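Beta-agarase B (Zobellia galactanivorans, PDB 4ATF) hydrolyses the beta-1,4-galactosidic linkages of agarose at random points along the chain, retaining the anomeric configuration and yielding mainly the tetramer. Local coordinates at residues W29-Q32 and E33-N37; G191-W194 and N195-F198; F171-D174 and P175-D178; D263-W266 and R267-A271; P281-N284 and E285-N288. The protein carries 1 engineered substitution. All coordinates share one frame; numbering follows the deposited sequence.

Overall arrangement
All five contacts are local, each formed within one continuous run of chain, and none lies wholly in the core. Interactions 1, 2 and 3 are at the surface; interactions 4 and 5 are partly buried. The first closes a turn after strand 27-31, the second a 3-10 turn before strand 199-207, and both rest on backbone carbonyl acceptors with modest packing. Interaction 3, a hairpin end, and interaction 4, a short helix, have centres about 19 Å apart; both meet the bound agarose oligosaccharide, and each pairs an aromatic ring with an arginine. Interaction 5 caps helix 283-286, the next helix after 265-268, and its nearest atoms lie about 4 Å from interaction 4; its chemistry is mainly polar, with one apolar contact.

Interaction 1: residues W29-Q32 and E33-N37; sequences WEFQ and EISDN. With NA (sodium ion), chain I.
The F31 ring meets the carboxylate of E33 at its edge, where OE2 lies in the ring plane 3.9 Å from CD2; the two flat groups stand 78° apart. Farther round the rim, S35 OG approaches CE1 obliquely, at 3.4 Å. E33 and S35 belong to a type I beta turn from Q32 to S35, which F31 directly precedes and in which the chain leaves strand 27-31 of the GH16 beta-sandwich. With CG anti to the backbone N (chi1 178°), F31 extends its ring alongside the turn as far as S35. Replacement of F31 by alanine would probably leave S35 CB and the E33 carboxylate without the ring they rest against. Q32 O takes two donors: S35 N, from above the carbonyl plane, and S35 OG, in that plane at 2.8 Å. I301 N, on strand 293-306, is also hydrogen-bonded to S35 OG, tying the turn to the neighbouring strand. Farther on, N37 shares the sodium ion with E39, G81 and D297, its backbone O lying 2.3 Å from the metal.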
loop_
_atom_site.group_PDB
_atom_site.type_symbol
_atom_site.label_atom_id
_atom_site.label_comp_id
_atom_site.label_asym_id
_atom_site.label_seq_id
_atom_site.Cartn_x
_atom_site.Cartn_y
_atom_site.Cartn_z
ATOM N N TRP A 29 1.860 22.028 -9.293
ATOM C CA TRP A 29 1.748 21.105 -8.128
ATOM C C TRP A 29 2.228 21.812 -6.850
ATOM O O TRP A 29 3.390 22.342 -6.780
ATOM C CB TRP A 29 2.571 19.814 -8.349
ATOM C CG TRP A 29 2.047 18.970 -9.435
ATOM C CD1 TRP A 29 2.506 18.873 -10.761
ATOM C CD2 TRP A 29 0.858 18.192 -9.368
ATOM N NE1 TRP A 29 1.713 17.972 -11.461
ATOM C CE2 TRP A 29 0.684 17.560 -10.636
ATOM C CE3 TRP A 29 -0.062 17.923 -8.319
ATOM C CZ2 TRP A 29 -0.395 16.679 -10.904
ATOM C CZ3 TRP A 29 -1.119 17.038 -8.560
ATOM C CH2 TRP A 29 -1.264 16.403 -9.865
ATOM N N GLU A 30 1.357 21.796 -5.835
ATOM C CA GLU A 30 1.642 22.452 -4.539
ATOM C C GLU A 30 1.938 21.392 -3.483
ATOM O O GLU A 30 1.089 20.531 -3.195
ATOM C CB GLU A 30 0.439 23.288 -4.094
ATOM C CG GLU A 30 0.666 24.083 -2.728
ATOM C CD GLU A 30 -0.675 24.621 -2.213
ATOM O OE1 GLU A 30 -1.485 23.883 -1.547
ATOM O OE2 GLU A 30 -0.949 25.758 -2.590
ATOM N N PHE A 31 3.137 21.469 -2.911
ATOM C CA PHE A 31 3.624 20.525 -1.873
ATOM C C PHE A 31 2.773 20.677 -0.600
ATOM O O PHE A 31 2.541 21.813 -0.121
ATOM C CB PHE A 31 5.086 20.865 -1.605
ATOM C CG PHE A 31 5.735 20.022 -0.510
ATOM C CD1 PHE A 31 6.202 18.725 -0.766
ATOM C CD2 PHE A 31 5.876 20.543 0.774
ATOM C CE1 PHE A 31 6.792 17.933 0.241
ATOM C CE2 PHE A 31 6.491 19.714 1.842
ATOM C CZ PHE A 31 6.947 18.441 1.528
ATOM N N GLN A 32 2.320 19.552 -0.074
ATOM C CA GLN A 32 1.499 19.467 1.121
ATOM C C GLN A 32 2.386 19.157 2.297
ATOM O O GLN A 32 3.252 18.282 2.239
ATOM C CB GLN A 32 0.374 18.398 0.968
ATOM C CG GLN A 32 -0.579 18.675 -0.246
ATOM C CD GLN A 32 -1.264 20.037 -0.173
ATOM O OE1 GLN A 32 -2.113 20.241 0.642
ATOM N NE2 GLN A 32 -0.921 20.951 -1.093
ATOM N N GLU A 33 2.171 19.899 3.380
ATOM C CA GLU A 33 3.026 19.812 4.572
ATOM C C GLU A 33 2.790 18.521 5.340
ATOM O O GLU A 33 3.606 18.133 6.162
ATOM C CB GLU A 33 2.853 21.047 5.462
ATOM C CG GLU A 33 3.460 22.359 4.868
ATOM C CD GLU A 33 4.974 22.321 4.708
ATOM O OE1 GLU A 33 5.664 21.575 5.440
ATOM O OE2 GLU A 33 5.477 23.030 3.812
ATOM N N ILE A 34 1.733 17.798 5.024
ATOM C CA ILE A 34 1.620 16.421 5.571
ATOM C C ILE A 34 2.600 15.364 4.985
ATOM O O ILE A 34 2.725 14.247 5.525
ATOM C CB ILE A 34 0.180 15.932 5.499
ATOM C CG1 ILE A 34 -0.305 15.947 4.028
ATOM C CG2 ILE A 34 -0.720 16.839 6.475
ATOM C CD1 ILE A 34 -1.597 15.115 3.803
ATOM N N SER A 35 3.339 15.724 3.937
ATOM C CA SER A 35 4.404 14.865 3.410
ATOM C C SER A 35 5.413 14.612 4.535
ATOM O O SER A 35 5.536 15.427 5.458
ATOM C CB SER A 35 5.123 15.598 2.269
ATOM O OG SER A 35 4.200 15.883 1.202
ATOM N N ASP A 36 6.191 13.555 4.445
ATOM C CA ASP A 36 7.170 13.314 5.490
ATOM C C ASP A 36 8.423 12.665 4.844
ATOM O O ASP A 36 8.301 11.700 4.076
ATOM C CB ASP A 36 6.566 12.372 6.577
ATOM C CG ASP A 36 7.374 12.369 7.916
ATOM O OD1 ASP A 36 8.537 12.855 7.984
ATOM O OD2 ASP A 36 6.832 11.841 8.913
ATOM N N ASN A 37 9.594 13.217 5.153
ATOM C CA ASN A 37 10.872 12.599 4.720
ATOM C C ASN A 37 11.610 11.841 5.826
ATOM O O ASN A 37 12.754 11.363 5.615
ATOM C CB ASN A 37 11.797 13.564 3.956
ATOM C CG ASN A 37 12.349 14.669 4.825
ATOM O OD1 ASN A 37 11.802 14.985 5.858
ATOM N ND2 ASN A 37 13.456 15.266 4.392
HETATM NA NA NA I . 14.143 10.015 4.427
HETATM O O HOH W 1 15.382 11.827 3.466
#

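Interaction 2: residues G191-W194 and N195-F198; sequences GTVW and NKEF
V193, N195 and W194 carry most of this contact, a single 3-10 turn in the loop that leads into strand 199-207 of the GH16 beta-sandwich. V193 and N195 have side chains lying side by side and pointing the same way, with V193 CG1 3.9 Å from N195 CG. The methyl reaches this place because CG1 is anti to the backbone N (chi1 176°). On the same valine, CB is approached by the chain of K196, which bends in its outer half and carries NZ back to 3.9 Å from V193 CB, so that an exposed lysine partly covers an apolar side chain. The turn itself is closed by K196 N, which donates to V193 O at 3.2 Å. W194 leans the other way, with little more than its CB and backbone facing N195 and K196. Its indole is buried: NE1 is hydrogen-bonded to K162 O, and H199 meets it edge-to-face, so the tryptophan joins the turn to K162 and to the start of strand 199-207. One face of that indole carries the methyl of T192, whose CG2 sits 3.7 Å above the ring plane, offset toward the rim.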
loop_
_atom_site.group_PDB
_atom_site.type_symbol
_atom_site.label_atom_id
_atom_site.label_comp_id
_atom_site.label_asym_id
_atom_site.label_seq_id
_atom_site.Cartn_x
_atom_site.Cartn_y
_atom_site.Cartn_z
ATOM N N GLY A 191 11.296 -6.420 -15.597
ATOM C CA GLY A 191 12.622 -7.059 -15.475
ATOM C C GLY A 191 13.299 -6.645 -14.158
ATOM O O GLY A 191 14.147 -7.378 -13.642
ATOM N N THR A 192 12.933 -5.489 -13.618
ATOM C CA THR A 192 13.433 -5.043 -12.296
ATOM C C THR A 192 13.065 -5.990 -11.140
ATOM O O THR A 192 11.894 -6.419 -11.048
ATOM C CB THR A 192 12.822 -3.661 -11.961
ATOM O OG1 THR A 192 13.129 -2.801 -13.048
ATOM C CG2 THR A 192 13.423 -3.073 -10.691
ATOM N N VAL A 193 14.044 -6.285 -10.276
ATOM C CA VAL A 193 13.810 -7.065 -9.055
ATOM C C VAL A 193 13.695 -5.987 -8.003
ATOM O O VAL A 193 14.699 -5.364 -7.653
ATOM C CB VAL A 193 14.999 -8.059 -8.692
ATOM C CG1 VAL A 193 14.700 -8.738 -7.361
ATOM C CG2 VAL A 193 15.175 -9.188 -9.767
ATOM N N TRP A 194 12.476 -5.781 -7.513
ATOM C CA TRP A 194 12.087 -4.615 -6.717
ATOM C C TRP A 194 12.883 -4.538 -5.401
ATOM O O TRP A 194 13.192 -3.413 -4.952
ATOM C CB TRP A 194 10.548 -4.571 -6.482
ATOM C CG TRP A 194 9.899 -4.479 -7.854
ATOM C CD1 TRP A 194 9.285 -5.484 -8.506
ATOM C CD2 TRP A 194 9.934 -3.357 -8.764
ATOM N NE1 TRP A 194 8.914 -5.079 -9.766
ATOM C CE2 TRP A 194 9.311 -3.784 -9.966
ATOM C CE3 TRP A 194 10.456 -2.051 -8.686
ATOM C CZ2 TRP A 194 9.158 -2.956 -11.086
ATOM C CZ3 TRP A 194 10.308 -1.208 -9.794
ATOM C CH2 TRP A 194 9.638 -1.660 -10.985
ATOM N N ASN A 195 13.238 -5.714 -4.834
ATOM C CA ASN A 195 13.882 -5.724 -3.503
ATOM C C ASN A 195 15.359 -5.160 -3.506
ATOM O O ASN A 195 15.957 -4.926 -2.432
ATOM C CB ASN A 195 13.790 -7.098 -2.829
ATOM C CG ASN A 195 14.699 -8.141 -3.473
ATOM O OD1 ASN A 195 14.310 -9.317 -3.639
ATOM N ND2 ASN A 195 15.909 -7.749 -3.797
ATOM N N LYS A 196 15.919 -4.883 -4.691
ATOM C CA LYS A 196 17.333 -4.526 -4.758
ATOM C C LYS A 196 17.574 -3.044 -4.470
ATOM O O LYS A 196 18.678 -2.708 -4.068
ATOM C CB LYS A 196 17.940 -4.900 -6.118
ATOM C CG LYS A 196 17.995 -6.425 -6.369
ATOM C CD LYS A 196 18.807 -6.749 -7.595
ATOM C CE LYS A 196 19.491 -8.128 -7.414
ATOM N NZ LYS A 196 18.635 -9.170 -7.816
ATOM N N GLU A 197 16.583 -2.172 -4.686
ATOM C CA GLU A 197 16.832 -0.698 -4.630
ATOM C C GLU A 197 15.609 0.050 -4.165
ATOM O O GLU A 197 14.526 -0.497 -4.206
ATOM C CB GLU A 197 17.243 -0.116 -6.028
ATOM C CG GLU A 197 18.399 -0.766 -6.697
ATOM C CD GLU A 197 19.740 -0.466 -6.103
ATOM O OE1 GLU A 197 19.893 0.363 -5.169
ATOM O OE2 GLU A 197 20.692 -1.044 -6.628
ATOM N N PHE A 198 15.791 1.274 -3.672
ATOM C CA PHE A 198 14.658 2.183 -3.563
ATOM C C PHE A 198 14.114 2.556 -4.917
ATOM O O PHE A 198 14.885 2.863 -5.851
ATOM C CB PHE A 198 15.060 3.480 -2.788
ATOM C CG PHE A 198 15.214 3.230 -1.284
ATOM C CD1 PHE A 198 16.461 2.750 -0.767
ATOM C CD2 PHE A 198 14.127 3.411 -0.400
ATOM C CE1 PHE A 198 16.628 2.455 0.598
ATOM C CE2 PHE A 198 14.305 3.162 0.961
ATOM C CZ PHE A 198 15.528 2.660 1.461
#

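Interaction 3: residues F171-D174 and P175-D178; sequences FIRD and PFQD. With AAL (3,6-anhydro-alpha-L-galactopyranose), chain E; GAL (beta-D-galactopyranose), chain B.
F171 and D178, I172 and Q177 pair across the end of the beta hairpin formed by strands 164-172 and 177-179, with a cis peptide before P175 in the connecting loop. Backbone hydrogen bonds join I172 and Q177 both ways, I172 N to Q177 O at 3.0 Å and Q177 N to I172 O at 2.9 Å. Apolar packing comes from F171 and F176, which lie side by side and meet rim to rim, planes 28° apart, with F171 CD1 3.6 Å from F176 CE1. D178 packs its carboxylate along the F171 ring while OD1 is hydrogen-bonded to H169, another substrate-binding residue. The polar contacts to the sugar come from R173. Two bends in its chain, at chi2 and chi3, bring the guanidinium back beside F176, whose CE1 lies over one of its faces. NH2 makes three weak bonds, to O4 of the anhydrogalactose and to O4 and O5 of the galactose. NH1 is also hydrogen-bonded to O of D135, itself substrate-binding, a bond that probably steadies the guanidinium. The firm sugar bond is nearly straight: R173 NH1 donates to the anhydro-bridge oxygen O3 at 2.9 Å and 174°, and that oxygen sits 3.6 Å above the F171 ring plane.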
loop_
_atom_site.group_PDB
_atom_site.type_symbol
_atom_site.label_atom_id
_atom_site.label_comp_id
_atom_site.label_asym_id
_atom_site.label_seq_id
_atom_site.Cartn_x
_atom_site.Cartn_y
_atom_site.Cartn_z
ATOM N N PHE A 171 -15.631 -1.996 -1.748
ATOM C CA PHE A 171 -16.194 -3.116 -0.913
ATOM C C PHE A 171 -17.644 -2.880 -0.565
ATOM O O PHE A 171 -18.083 -1.718 -0.501
ATOM C CB PHE A 171 -15.462 -3.247 0.443
ATOM C CG PHE A 171 -13.982 -3.472 0.326
ATOM C CD1 PHE A 171 -13.450 -4.767 0.181
ATOM C CD2 PHE A 171 -13.126 -2.368 0.343
ATOM C CE1 PHE A 171 -12.033 -4.938 0.012
ATOM C CE2 PHE A 171 -11.725 -2.503 0.215
ATOM C CZ PHE A 171 -11.169 -3.796 0.049
ATOM N N ILE A 172 -18.389 -3.971 -0.328
ATOM C CA ILE A 172 -19.631 -3.880 0.413
ATOM C C ILE A 172 -19.240 -4.551 1.742
ATOM O O ILE A 172 -18.598 -5.628 1.707
ATOM C CB ILE A 172 -20.803 -4.608 -0.305
ATOM C CG1 ILE A 172 -21.134 -3.943 -1.654
ATOM C CG2 ILE A 172 -22.064 -4.755 0.674
ATOM C CD1 ILE A 172 -22.025 -4.830 -2.564
ATOM N N ARG A 173 -19.605 -3.963 2.890
ATOM C CA ARG A 173 -19.079 -4.480 4.157
ATOM C C ARG A 173 -19.871 -5.637 4.750
ATOM O O ARG A 173 -19.231 -6.535 5.286
ATOM C CB ARG A 173 -18.885 -3.388 5.224
ATOM C CG ARG A 173 -17.998 -2.211 4.826
ATOM C CD ARG A 173 -16.602 -2.632 4.382
ATOM N NE ARG A 173 -15.950 -3.573 5.278
ATOM C CZ ARG A 173 -14.683 -3.969 5.103
ATOM N NH1 ARG A 173 -13.963 -3.477 4.085
ATOM N NH2 ARG A 173 -14.122 -4.859 5.909
ATOM N N ASP A 174 -21.201 -5.624 4.645
ATOM C CA ASP A 174 -22.031 -6.638 5.296
ATOM C C ASP A 174 -23.224 -6.963 4.410
ATOM O O ASP A 174 -24.067 -6.125 4.240
ATOM C CB ASP A 174 -22.477 -6.202 6.707
ATOM C CG ASP A 174 -22.749 -4.717 6.840
ATOM O OD1 ASP A 174 -21.787 -3.917 6.790
ATOM O OD2 ASP A 174 -23.913 -4.325 7.085
ATOM N N PRO A 175 -23.233 -8.154 3.776
ATOM C CA PRO A 175 -22.122 -9.135 3.787
ATOM C C PRO A 175 -20.921 -8.747 2.927
ATOM O O PRO A 175 -21.079 -8.083 1.904
ATOM C CB PRO A 175 -22.744 -10.407 3.201
ATOM C CG PRO A 175 -23.869 -9.949 2.366
ATOM C CD PRO A 175 -24.433 -8.701 3.107
ATOM N N PHE A 176 -19.745 -9.198 3.357
ATOM C CA PHE A 176 -18.510 -8.694 2.809
ATOM C C PHE A 176 -18.313 -9.116 1.349
ATOM O O PHE A 176 -18.361 -10.311 1.045
ATOM C CB PHE A 176 -17.345 -9.250 3.602
ATOM C CG PHE A 176 -16.048 -8.824 3.069
ATOM C CD1 PHE A 176 -15.579 -7.503 3.344
ATOM C CD2 PHE A 176 -15.278 -9.693 2.252
ATOM C CE1 PHE A 176 -14.353 -7.077 2.854
ATOM C CE2 PHE A 176 -14.032 -9.270 1.730
ATOM C CZ PHE A 176 -13.560 -7.973 2.016
ATOM N N GLN A 177 -18.024 -8.155 0.461
ATOM C CA GLN A 177 -17.736 -8.475 -0.923
ATOM C C GLN A 177 -16.662 -7.508 -1.377
ATOM O O GLN A 177 -16.670 -6.352 -0.945
ATOM C CB GLN A 177 -18.992 -8.235 -1.788
ATOM C CG GLN A 177 -20.138 -9.255 -1.656
ATOM C CD GLN A 177 -21.104 -9.082 -2.824
ATOM O OE1 GLN A 177 -22.077 -8.360 -2.725
ATOM N NE2 GLN A 177 -20.772 -9.693 -3.980
ATOM N N ASP A 178 -15.785 -7.953 -2.288
ATOM C CA ASP A 178 -14.587 -7.175 -2.646
ATOM C C ASP A 178 -14.476 -7.195 -4.154
ATOM O O ASP A 178 -14.424 -8.286 -4.744
ATOM C CB ASP A 178 -13.395 -7.898 -1.989
ATOM C CG ASP A 178 -12.065 -7.343 -2.374
ATOM O OD1 ASP A 178 -11.959 -6.323 -3.120
ATOM O OD2 ASP A 178 -11.082 -7.953 -1.934
HETATM C C1 AAL E . -8.564 -4.834 2.902
HETATM C C2 AAL E . -9.543 -5.960 3.346
HETATM C C3 AAL E . -10.609 -5.326 4.299
HETATM C C4 AAL E . -10.084 -4.569 5.464
HETATM C C5 AAL E . -9.323 -3.456 4.781
HETATM C C6 AAL E . -10.456 -2.948 3.845
HETATM O O2 AAL E . -8.814 -6.975 4.034
HETATM O O3 AAL E . -11.228 -4.172 3.614
HETATM O O4 AAL E . -10.964 -4.062 6.425
HETATM O O5 AAL E . -8.180 -3.905 4.004
HETATM C C1 GAL B . -10.977 -4.745 7.669
HETATM C C2 GAL B . -11.858 -3.836 8.543
HETATM C C3 GAL B . -12.151 -4.510 9.902
HETATM C C4 GAL B . -12.687 -5.944 9.700
HETATM C C5 GAL B . -11.768 -6.742 8.751
HETATM C C6 GAL B . -12.399 -8.116 8.647
HETATM O O2 GAL B . -11.302 -2.515 8.719
HETATM O O3 GAL B . -13.172 -3.764 10.526
HETATM O O4 GAL B . -13.910 -5.852 8.988
HETATM O O5 GAL B . -11.618 -6.037 7.477
HETATM O O6 GAL B . -11.412 -8.775 7.931
#

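Interaction 4: residues D263-W266 and R267-A271; sequences DQTW and RSSPA
Q264, at the N-cap position of the short helix 265-268, offers its carbonyl to two donors, S268 N nearly along the C=O axis and R267 N from above the carbonyl plane, while S269 N reaches T265 O at 2.8 Å as the helix ends. Among the side chains, W266 and R267 run side by side in the same direction. The aliphatic part of the arginine covers one indole face: R267 CG stands 4.0 Å from the centroid of the W266 six-membered ring, 18° off its normal, a CH-pi contact. The charged end lies farther out and adds at most a weak cation-pi attraction to this ring; its NH2 is hydrogen-bonded to T123 O, and F160 gives it a cation-pi partner. Before the helix, D263 receives S268 OG at 2.7 Å on the syn lone pair of OD1. The serine reaches it with OG between its backbone N and carbonyl carbon (chi1 59°). L68 N also bonds OD1, and T280 OG1 bonds OD2, so this buried carboxylate is gripped on both oxygens. Near the C-terminal end of the helix, a water donates to W266 O at 2.7 Å. W266 and Q264 belong to the glycan pocket, the tryptophan side chain about 4 Å, between nearest atoms, from a bound galactose. The division of labour, hydrocarbon on the indole face and charge toward T123 and F160, is consistent with an arginine that limits the movement of a pocket tryptophan.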
loop_
_atom_site.group_PDB
_atom_site.type_symbol
_atom_site.label_atom_id
_atom_site.label_comp_id
_atom_site.label_asym_id
_atom_site.label_seq_id
_atom_site.Cartn_x
_atom_site.Cartn_y
_atom_site.Cartn_z
ATOM N N ASP A 263 0.939 -10.405 6.269
ATOM C CA ASP A 263 0.804 -11.748 5.738
ATOM C C ASP A 263 -0.672 -11.892 5.284
ATOM O O ASP A 263 -1.568 -11.698 6.095
ATOM C CB ASP A 263 1.094 -12.788 6.843
ATOM C CG ASP A 263 0.810 -14.193 6.377
ATOM O OD1 ASP A 263 -0.360 -14.666 6.573
ATOM O OD2 ASP A 263 1.776 -14.840 5.868
ATOM N N GLN A 264 -0.937 -12.256 4.030
ATOM C CA GLN A 264 -2.320 -12.405 3.600
ATOM C C GLN A 264 -2.758 -13.910 3.533
ATOM O O GLN A 264 -1.952 -14.790 3.237
ATOM C CB GLN A 264 -2.452 -11.710 2.254
ATOM C CG GLN A 264 -2.317 -10.236 2.496
ATOM C CD GLN A 264 -1.803 -9.430 1.346
ATOM O OE1 GLN A 264 -1.649 -8.169 1.443
ATOM N NE2 GLN A 264 -1.582 -10.074 0.236
ATOM N N THR A 265 -4.047 -14.164 3.834
ATOM C CA THR A 265 -4.585 -15.541 3.832
ATOM C C THR A 265 -4.396 -16.296 2.491
ATOM O O THR A 265 -4.073 -17.489 2.454
ATOM C CB THR A 265 -6.088 -15.589 4.238
ATOM O OG1 THR A 265 -6.225 -14.927 5.492
ATOM C CG2 THR A 265 -6.560 -17.081 4.420
ATOM N N TRP A 266 -4.554 -15.613 1.372
ATOM C CA TRP A 266 -4.425 -16.343 0.091
ATOM C C TRP A 266 -2.978 -16.881 -0.137
ATOM O O TRP A 266 -2.777 -17.760 -1.003
ATOM C CB TRP A 266 -4.875 -15.463 -1.096
ATOM C CG TRP A 266 -3.977 -14.283 -1.473
ATOM C CD1 TRP A 266 -3.944 -13.061 -0.882
ATOM C CD2 TRP A 266 -2.987 -14.238 -2.524
ATOM N NE1 TRP A 266 -2.971 -12.231 -1.489
ATOM C CE2 TRP A 266 -2.399 -12.925 -2.512
ATOM C CE3 TRP A 266 -2.556 -15.156 -3.484
ATOM C CZ2 TRP A 266 -1.431 -12.522 -3.407
ATOM C CZ3 TRP A 266 -1.553 -14.751 -4.400
ATOM C CH2 TRP A 266 -0.999 -13.438 -4.349
ATOM N N ARG A 267 -2.016 -16.337 0.646
ATOM C CA ARG A 267 -0.571 -16.688 0.567
ATOM C C ARG A 267 -0.238 -17.702 1.649
ATOM O O ARG A 267 0.363 -18.719 1.332
ATOM C CB ARG A 267 0.376 -15.452 0.741
ATOM C CG ARG A 267 0.300 -14.235 -0.240
ATOM C CD ARG A 267 1.669 -13.408 -0.065
ATOM N NE ARG A 267 2.142 -13.816 -1.263
ATOM C CZ ARG A 267 3.308 -14.070 -1.769
ATOM N NH1 ARG A 267 3.093 -14.424 -3.008
ATOM N NH2 ARG A 267 4.558 -13.949 -1.242
ATOM N N SER A 268 -0.585 -17.436 2.914
ATOM C CA SER A 268 -0.281 -18.424 4.027
ATOM C C SER A 268 -1.227 -19.612 4.161
ATOM O O SER A 268 -0.845 -20.657 4.710
ATOM C CB SER A 268 -0.146 -17.702 5.387
ATOM O OG SER A 268 -1.349 -17.004 5.717
ATOM N N SER A 269 -2.462 -19.475 3.681
ATOM C CA SER A 269 -3.417 -20.619 3.679
ATOM C C SER A 269 -4.059 -20.689 2.307
ATOM O O SER A 269 -5.254 -20.410 2.212
ATOM C CB SER A 269 -4.576 -20.383 4.655
ATOM O OG SER A 269 -4.097 -20.420 5.970
ATOM N N PRO A 270 -3.298 -21.013 1.266
ATOM C CA PRO A 270 -3.854 -20.988 -0.081
ATOM C C PRO A 270 -5.038 -21.937 -0.273
ATOM O O PRO A 270 -5.081 -23.019 0.336
ATOM C CB PRO A 270 -2.690 -21.455 -0.928
ATOM C CG PRO A 270 -1.940 -22.338 0.001
ATOM C CD PRO A 270 -1.952 -21.595 1.271
ATOM N N ALA A 271 -5.945 -21.490 -1.133
ATOM C CA ALA A 271 -7.112 -22.231 -1.648
ATOM C C ALA A 271 -6.802 -23.663 -1.980
ATOM O O ALA A 271 -7.561 -24.570 -1.637
ATOM C CB ALA A 271 -7.624 -21.546 -2.911
HETATM O O HOH W 2 -4.602 -18.780 -2.783
#

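Interaction 5: residues P281-N284 and E285-N288; sequences PTDN and ELSN
E285 reaches back to T282, its OE1 accepting from T282 N at 3.1 Å through the anti lone pair. In return E285 N donates to T282 OG1, also at 3.1 Å. Next to this pair, P281 CB packs 3.5 Å from L286 CD2, and L286 N bonds T282 O at 2.9 Å. The reciprocal bonds make a capping box, with T282 as N-cap of the short helix 283-286. The threonine serves it because OG1 lies between the backbone N and carbonyl carbon (chi1 61°), turned toward the first turn. In the next shell, E151 meets three of these residues: its carboxylate is hydrogen-bonded to T282 OG1 and N284 ND2, and its backbone N to E285 OE2. An alanine in place of E285 is likely to leave T282 N and E151 N without their acceptor and the N-cap less firmly held. R89 forms a salt bridge with D283 and is hydrogen-bonded to P281 O. Farther along, S287 OG donates to N284 O at 2.6 Å.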
loop_
_atom_site.group_PDB
_atom_site.type_symbol
_atom_site.label_atom_id
_atom_site.label_comp_id
_atom_site.label_asym_id
_atom_site.label_seq_id
_atom_site.Cartn_x
_atom_site.Cartn_y
_atom_site.Cartn_z
ATOM N N PRO A 281 6.788 -16.469 5.690
ATOM C CA PRO A 281 8.151 -16.682 6.221
ATOM C C PRO A 281 8.234 -17.884 7.164
ATOM O O PRO A 281 7.316 -18.129 7.962
ATOM C CB PRO A 281 8.435 -15.394 7.011
ATOM C CG PRO A 281 7.504 -14.361 6.448
ATOM C CD PRO A 281 6.250 -15.137 6.039
ATOM N N THR A 282 9.283 -18.662 7.037
ATOM C CA THR A 282 9.581 -19.706 8.036
ATOM C C THR A 282 10.368 -19.028 9.185
ATOM O O THR A 282 10.807 -17.866 9.036
ATOM C CB THR A 282 10.500 -20.806 7.421
ATOM O OG1 THR A 282 11.717 -20.179 7.015
ATOM C CG2 THR A 282 9.826 -21.487 6.162
ATOM N N ASP A 283 10.566 -19.748 10.299
ATOM C CA ASP A 283 11.365 -19.233 11.417
ATOM C C ASP A 283 12.791 -18.988 10.968
ATOM O O ASP A 283 13.345 -17.969 11.319
ATOM C CB ASP A 283 11.293 -20.145 12.654
ATOM C CG ASP A 283 10.005 -19.975 13.385
ATOM O OD1 ASP A 283 9.318 -18.926 13.247
ATOM O OD2 ASP A 283 9.651 -20.877 14.132
ATOM N N ASN A 284 13.342 -19.877 10.145
ATOM C CA ASN A 284 14.672 -19.658 9.573
ATOM C C ASN A 284 14.778 -18.321 8.781
ATOM O O ASN A 284 15.754 -17.565 8.913
ATOM C CB ASN A 284 15.066 -20.873 8.681
ATOM C CG ASN A 284 16.546 -20.856 8.258
ATOM O OD1 ASN A 284 17.442 -20.566 9.056
ATOM N ND2 ASN A 284 16.795 -21.157 6.999
ATOM N N GLU A 285 13.765 -18.025 7.952
ATOM C CA GLU A 285 13.754 -16.806 7.156
ATOM C C GLU A 285 13.563 -15.562 8.015
ATOM O O GLU A 285 14.149 -14.505 7.694
ATOM C CB GLU A 285 12.653 -16.850 6.080
ATOM C CG GLU A 285 13.043 -17.870 4.877
ATOM C CD GLU A 285 11.898 -18.036 3.920
ATOM O OE1 GLU A 285 10.719 -18.111 4.388
ATOM O OE2 GLU A 285 12.144 -18.109 2.705
ATOM N N LEU A 286 12.765 -15.673 9.081
ATOM C CA LEU A 286 12.577 -14.526 9.991
ATOM C C LEU A 286 13.852 -14.195 10.812
ATOM O O LEU A 286 13.955 -13.097 11.354
ATOM C CB LEU A 286 11.413 -14.758 10.981
ATOM C CG LEU A 286 10.010 -14.770 10.331
ATOM C CD1 LEU A 286 8.882 -15.181 11.408
ATOM C CD2 LEU A 286 9.676 -13.438 9.669
ATOM N N SER A 287 14.772 -15.138 10.938
ATOM C CA SER A 287 16.038 -14.879 11.600
ATOM C C SER A 287 16.872 -13.787 10.861
ATOM O O SER A 287 17.835 -13.238 11.460
ATOM C CB SER A 287 16.855 -16.182 11.814
ATOM O OG SER A 287 17.507 -16.536 10.608
ATOM N N ASN A 288 16.572 -13.496 9.591
ATOM C CA ASN A 288 17.285 -12.431 8.882
ATOM C C ASN A 288 16.397 -11.190 9.006
ATOM O O ASN A 288 15.368 -11.109 8.331
ATOM C CB ASN A 288 17.692 -12.797 7.423
ATOM C CG ASN A 288 18.571 -11.711 6.752
ATOM O OD1 ASN A 288 18.175 -10.559 6.657
ATOM N ND2 ASN A 288 19.772 -12.092 6.305
#